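Local coordinates for Tol-Pal system protein TolB (Acinetobacter baumannii, PDB 7MX5) that probably serves as the periplasmic member of the Tol-Pal system, which helps the outer membrane invaginate during cell division and keeps it intact, at residues S346-V360 / A363-T377. Sequence-based numbering, arbitrary orientation.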
loop_
_atom_site.group_PDB
_atom_site.type_symbol
_atom_site.label_atom_id
_atom_site.label_comp_id
_atom_site.label_asym_id
_atom_site.label_seq_id
_atom_site.Cartn_x
_atom_site.Cartn_y
_atom_site.Cartn_z
ATOM N N SER A 346 14.637 -5.735 7.374
ATOM C CA SER A 346 15.864 -6.337 6.872
ATOM C C SER A 346 16.368 -5.697 5.586
ATOM O O SER A 346 17.467 -6.038 5.136
ATOM C CB SER A 346 15.657 -7.839 6.637
ATOM O OG SER A 346 15.169 -8.477 7.804
ATOM N N LEU A 347 15.607 -4.782 4.989
ATOM C CA LEU A 347 15.943 -4.227 3.687
ATOM C C LEU A 347 15.915 -2.708 3.744
ATOM O O LEU A 347 14.950 -2.117 4.240
ATOM C CB LEU A 347 14.975 -4.730 2.612
ATOM C CG LEU A 347 14.956 -6.245 2.403
ATOM C CD1 LEU A 347 13.844 -6.641 1.448
ATOM C CD2 LEU A 347 16.305 -6.728 1.898
ATOM N N ASP A 348 16.978 -2.082 3.235
ATOM C CA ASP A 348 17.029 -0.631 3.069
ATOM C C ASP A 348 16.240 -0.290 1.807
ATOM O O ASP A 348 16.787 -0.058 0.725
ATOM C CB ASP A 348 18.473 -0.149 2.996
ATOM C CG ASP A 348 18.583 1.340 2.737
ATOM O OD1 ASP A 348 17.749 2.101 3.269
ATOM O OD2 ASP A 348 19.508 1.750 2.005
ATOM N N GLU A 349 14.917 -0.272 1.956
ATOM C CA GLU A 349 14.006 -0.151 0.829
ATOM C C GLU A 349 12.816 0.708 1.230
ATOM O O GLU A 349 12.408 0.726 2.394
ATOM C CB GLU A 349 13.541 -1.534 0.353
ATOM C CG GLU A 349 12.842 -1.553 -0.993
ATOM C CD GLU A 349 13.043 -2.868 -1.722
ATOM O OE1 GLU A 349 14.155 -3.098 -2.242
ATOM O OE2 GLU A 349 12.095 -3.678 -1.763
ATOM N N SER A 350 12.258 1.410 0.252
ATOM C CA SER A 350 11.207 2.379 0.531
ATOM C C SER A 350 9.927 1.682 0.982
ATOM O O SER A 350 9.518 0.688 0.369
ATOM C CB SER A 350 10.928 3.226 -0.709
ATOM O OG SER A 350 10.460 4.514 -0.352
ATOM N N PRO A 351 9.276 2.158 2.035
ATOM C CA PRO A 351 7.933 1.683 2.373
ATOM C C PRO A 351 6.904 2.389 1.495
ATOM O O PRO A 351 7.237 3.197 0.629
ATOM C CB PRO A 351 7.773 2.062 3.852
ATOM C CG PRO A 351 9.021 2.834 4.236
ATOM C CD PRO A 351 9.760 3.173 2.983
ATOM N N SER A 352 5.632 2.073 1.732
ATOM C CA SER A 352 4.555 2.660 0.946
ATOM C C SER A 352 3.313 2.801 1.811
ATOM O O SER A 352 2.860 1.824 2.415
ATOM C CB SER A 352 4.250 1.811 -0.294
ATOM O OG SER A 352 3.606 2.580 -1.294
ATOM N N PHE A 353 2.771 4.013 1.861
ATOM C CA PHE A 353 1.578 4.294 2.643
ATOM C C PHE A 353 0.329 3.784 1.933
ATOM O O PHE A 353 0.231 3.809 0.703
ATOM C CB PHE A 353 1.440 5.797 2.887
ATOM C CG PHE A 353 1.976 6.253 4.214
ATOM C CD1 PHE A 353 1.410 5.807 5.397
ATOM C CD2 PHE A 353 3.037 7.140 4.277
ATOM C CE1 PHE A 353 1.899 6.234 6.620
ATOM C CE2 PHE A 353 3.529 7.571 5.495
ATOM C CZ PHE A 353 2.960 7.116 6.668
ATOM N N SER A 354 -0.631 3.321 2.725
ATOM C CA SER A 354 -1.943 3.021 2.179
ATOM C C SER A 354 -2.716 4.322 1.957
ATOM O O SER A 354 -2.440 5.330 2.613
ATOM C CB SER A 354 -2.718 2.103 3.118
ATOM O OG SER A 354 -3.052 2.766 4.325
ATOM N N PRO A 355 -3.674 4.328 1.026
ATOM C CA PRO A 355 -4.411 5.572 0.735
ATOM C C PRO A 355 -5.016 6.251 1.956
ATOM O O PRO A 355 -5.084 7.486 1.985
ATOM C CB PRO A 355 -5.497 5.111 -0.244
ATOM C CG PRO A 355 -4.929 3.910 -0.909
ATOM C CD PRO A 355 -3.960 3.265 0.044
ATOM N N ASN A 356 -5.453 5.497 2.962
ATOM C CA ASN A 356 -6.033 6.100 4.155
ATOM C C ASN A 356 -4.987 6.503 5.188
ATOM O O ASN A 356 -5.343 7.096 6.211
ATOM C CB ASN A 356 -7.063 5.156 4.793
ATOM C CG ASN A 356 -6.462 3.835 5.253
ATOM O OD1 ASN A 356 -5.247 3.687 5.374
ATOM N ND2 ASN A 356 -7.328 2.862 5.515
ATOM N N GLY A 357 -3.714 6.193 4.949
ATOM C CA GLY A 357 -2.669 6.557 5.883
ATOM C C GLY A 357 -2.658 5.774 7.174
ATOM O O GLY A 357 -1.877 6.104 8.070
ATOM N N GLN A 358 -3.503 4.752 7.302
ATOM C CA GLN A 358 -3.530 3.925 8.499
ATOM C C GLN A 358 -2.647 2.691 8.388
ATOM O O GLN A 358 -2.304 2.097 9.417
ATOM C CB GLN A 358 -4.966 3.493 8.812
ATOM C CG GLN A 358 -5.951 4.645 8.927
ATOM C CD GLN A 358 -5.443 5.756 9.825
ATOM O OE1 GLN A 358 -5.285 6.897 9.391
ATOM N NE2 GLN A 358 -5.189 5.428 11.087
ATOM N N MET A 359 -2.272 2.297 7.174
ATOM C CA MET A 359 -1.443 1.127 6.939
ATOM C C MET A 359 -0.170 1.533 6.207
ATOM O O MET A 359 -0.071 2.627 5.646
ATOM C CB MET A 359 -2.194 0.068 6.121
ATOM C CG MET A 359 -3.302 -0.652 6.875
ATOM S SD MET A 359 -2.685 -1.744 8.167
ATOM C CE MET A 359 -4.219 -2.270 8.924
ATOM N N VAL A 360 0.807 0.632 6.216
ATOM C CA VAL A 360 2.054 0.828 5.483
ATOM C C VAL A 360 2.597 -0.541 5.097
ATOM O O VAL A 360 2.585 -1.478 5.901
ATOM C CB VAL A 360 3.079 1.639 6.307
ATOM C CG1 VAL A 360 3.347 0.975 7.646
ATOM C CG2 VAL A 360 4.375 1.819 5.528
ATOM N N ALA A 363 9.036 -4.228 2.399
ATOM C CA ALA A 363 9.669 -5.508 2.115
ATOM C C ALA A 363 10.696 -5.820 3.194
ATOM O O ALA A 363 11.520 -4.966 3.539
ATOM C CB ALA A 363 10.332 -5.497 0.737
ATOM N N THR A 364 10.644 -7.039 3.722
ATOM C CA THR A 364 11.565 -7.474 4.765
ATOM C C THR A 364 11.792 -8.974 4.613
ATOM O O THR A 364 11.330 -9.596 3.652
ATOM C CB THR A 364 11.024 -7.111 6.155
ATOM O OG1 THR A 364 11.936 -7.572 7.160
ATOM C CG2 THR A 364 9.664 -7.750 6.381
ATOM N N ARG A 365 12.513 -9.556 5.569
ATOM C CA ARG A 365 12.813 -10.982 5.561
ATOM C C ARG A 365 12.592 -11.551 6.952
ATOM O O ARG A 365 13.126 -11.027 7.933
ATOM C CB ARG A 365 14.255 -11.248 5.110
ATOM C CG ARG A 365 14.519 -10.946 3.644
ATOM C CD ARG A 365 16.010 -10.928 3.349
ATOM N NE ARG A 365 16.291 -10.513 1.979
ATOM C CZ ARG A 365 17.504 -10.457 1.449
ATOM N NH1 ARG A 365 18.579 -10.785 2.146
ATOM N NH2 ARG A 365 17.642 -10.062 0.186
ATOM N N GLU A 366 11.804 -12.621 7.031
ATOM C CA GLU A 366 11.540 -13.323 8.282
ATOM C C GLU A 366 11.852 -14.795 8.070
ATOM O O GLU A 366 11.284 -15.426 7.172
ATOM C CB GLU A 366 10.089 -13.132 8.731
ATOM C CG GLU A 366 9.885 -13.216 10.232
ATOM C CD GLU A 366 8.532 -12.687 10.660
ATOM O OE1 GLU A 366 8.283 -11.478 10.471
ATOM O OE2 GLU A 366 7.717 -13.477 11.182
ATOM N N GLY A 367 12.745 -15.337 8.889
ATOM C CA GLY A 367 13.222 -16.686 8.639
ATOM C C GLY A 367 14.032 -16.707 7.357
ATOM O O GLY A 367 14.896 -15.854 7.130
ATOM N N ASN A 368 13.748 -17.683 6.498
ATOM C CA ASN A 368 14.371 -17.768 5.186
ATOM C C ASN A 368 13.500 -17.169 4.090
ATOM O O ASN A 368 13.847 -17.272 2.909
ATOM C CB ASN A 368 14.703 -19.224 4.854
ATOM C CG ASN A 368 13.462 -20.071 4.633
ATOM O OD1 ASN A 368 12.375 -19.736 5.104
ATOM N ND2 ASN A 368 13.621 -21.174 3.911
ATOM N N ARG A 369 12.386 -16.541 4.453
ATOM C CA ARG A 369 11.400 -16.062 3.495
ATOM C C ARG A 369 11.596 -14.576 3.228
ATOM O O ARG A 369 11.768 -13.787 4.164
ATOM C CB ARG A 369 9.980 -16.310 4.011
ATOM C CG ARG A 369 9.535 -17.761 3.965
ATOM C CD ARG A 369 8.019 -17.864 3.889
ATOM N NE ARG A 369 7.373 -17.283 5.060
ATOM C CZ ARG A 369 6.141 -17.569 5.455
ATOM N NH1 ARG A 369 5.385 -18.429 4.793
ATOM N NH2 ARG A 369 5.654 -16.974 6.541
ATOM N N GLY A 370 11.576 -14.201 1.951
ATOM C CA GLY A 370 11.469 -12.807 1.573
ATOM C C GLY A 370 10.011 -12.450 1.372
ATOM O O GLY A 370 9.342 -13.040 0.519
ATOM N N LEU A 371 9.498 -11.501 2.152
ATOM C CA LEU A 371 8.062 -11.280 2.224
ATOM C C LEU A 371 7.750 -9.791 2.267
ATOM O O LEU A 371 8.619 -8.950 2.516
ATOM C CB LEU A 371 7.462 -11.972 3.454
ATOM C CG LEU A 371 8.112 -11.671 4.807
ATOM C CD1 LEU A 371 7.441 -10.493 5.499
ATOM C CD2 LEU A 371 8.075 -12.901 5.696
ATOM N N LEU A 372 6.479 -9.480 2.025
ATOM C CA LEU A 372 5.923 -8.158 2.262
ATOM C C LEU A 372 5.222 -8.148 3.613
ATOM O O LEU A 372 4.591 -9.135 4.003
ATOM C CB LEU A 372 4.932 -7.766 1.165
ATOM C CG LEU A 372 5.462 -7.450 -0.234
ATOM C CD1 LEU A 372 4.378 -6.780 -1.065
ATOM C CD2 LEU A 372 6.708 -6.579 -0.168
ATOM N N SER A 373 5.336 -7.031 4.324
ATOM C CA SER A 373 4.670 -6.857 5.604
ATOM C C SER A 373 3.831 -5.589 5.565
ATOM O O SER A 373 4.277 -4.556 5.059
ATOM C CB SER A 373 5.677 -6.786 6.758
ATOM O OG SER A 373 5.975 -8.078 7.256
ATOM N N ILE A 374 2.614 -5.677 6.095
ATOM C CA ILE A 374 1.711 -4.537 6.201
ATOM C C ILE A 374 1.475 -4.272 7.679
ATOM O O ILE A 374 1.050 -5.170 8.417
ATOM C CB ILE A 374 0.386 -4.778 5.461
ATOM C CG1 ILE A 374 0.566 -4.540 3.963
ATOM C CG2 ILE A 374 -0.700 -3.863 6.002
ATOM C CD1 ILE A 374 -0.353 -5.366 3.097
ATOM N N MET A 375 1.756 -3.046 8.112
ATOM C CA MET A 375 1.641 -2.673 9.512
ATOM C C MET A 375 0.757 -1.445 9.653
ATOM O O MET A 375 0.791 -0.543 8.811
ATOM C CB MET A 375 3.014 -2.388 10.129
ATOM C CG MET A 375 3.572 -3.549 10.922
ATOM S SD MET A 375 4.819 -3.077 12.130
ATOM C CE MET A 375 3.794 -2.429 13.441
ATOM N N SER A 376 -0.039 -1.421 10.717
ATOM C CA SER A 376 -0.753 -0.208 11.075
ATOM C C SER A 376 0.236 0.846 11.558
ATOM O O SER A 376 1.256 0.535 12.180
ATOM C CB SER A 376 -1.795 -0.497 12.156
ATOM O OG SER A 376 -1.183 -0.968 13.344
ATOM N N THR A 377 -0.068 2.109 11.255
ATOM C CA THR A 377 0.871 3.185 11.554
ATOM C C THR A 377 1.036 3.425 13.050
ATOM O O THR A 377 1.997 4.090 13.452
ATOM C CB THR A 377 0.432 4.476 10.866
ATOM O OG1 THR A 377 -0.869 4.853 11.331
ATOM C CG2 THR A 377 0.396 4.283 9.358
HETATM O O HOH W 1 12.056 -2.306 4.389
HETATM O O HOH W 2 10.081 -1.900 1.504
#
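Leu347 CD2 lies over one face of the Arg365 guanidinium, toward its rim and 3.8 Å from Arg365 NE; the arginine, extended from CG to NE, crosses the leucine at about a right angle, and its NH2 forms a salt bridge with Glu391. At the other end Thr377 CG2 meets the edge of the Phe353 ring, in its plane, 3.7 Å from CE1. Thr377 N donates to Gln358 O from above the carbonyl plane, while reciprocal bonds, Val360 N to Met375 O and Met375 N to Val360 O (2.8 Å), make Val360 and Met375 an antiparallel hydrogen-bonded pair beside the non-hydrogen-bonded pair Met359-Ser376. Bent at chi2 (-69°), the Met359 chain brings SD to 3.6 Å from Ile374 CG2. Asn356 OD1 takes Ser354 OG and Gln358 N from opposite faces, forming an Asx turn with the latter and bracing the type I turn 354-357. Between loop 347-350 and strand 359-366, one water donates to Leu347 O and Ala363 O, another donates to Ser350 O and accepts from Ala363 N; Ser346 N donates a hydrogen bond to Thr364 OG1 (3.3 Å). The contact spans two successive WD40-like propeller hairpins sharing strand 359-366, between 352-353 and 369-376; strand 382-386 borders the latter, and strands 315-320 and 391-397 of adjoining sheets pack against Phe353 and Leu347, respectively.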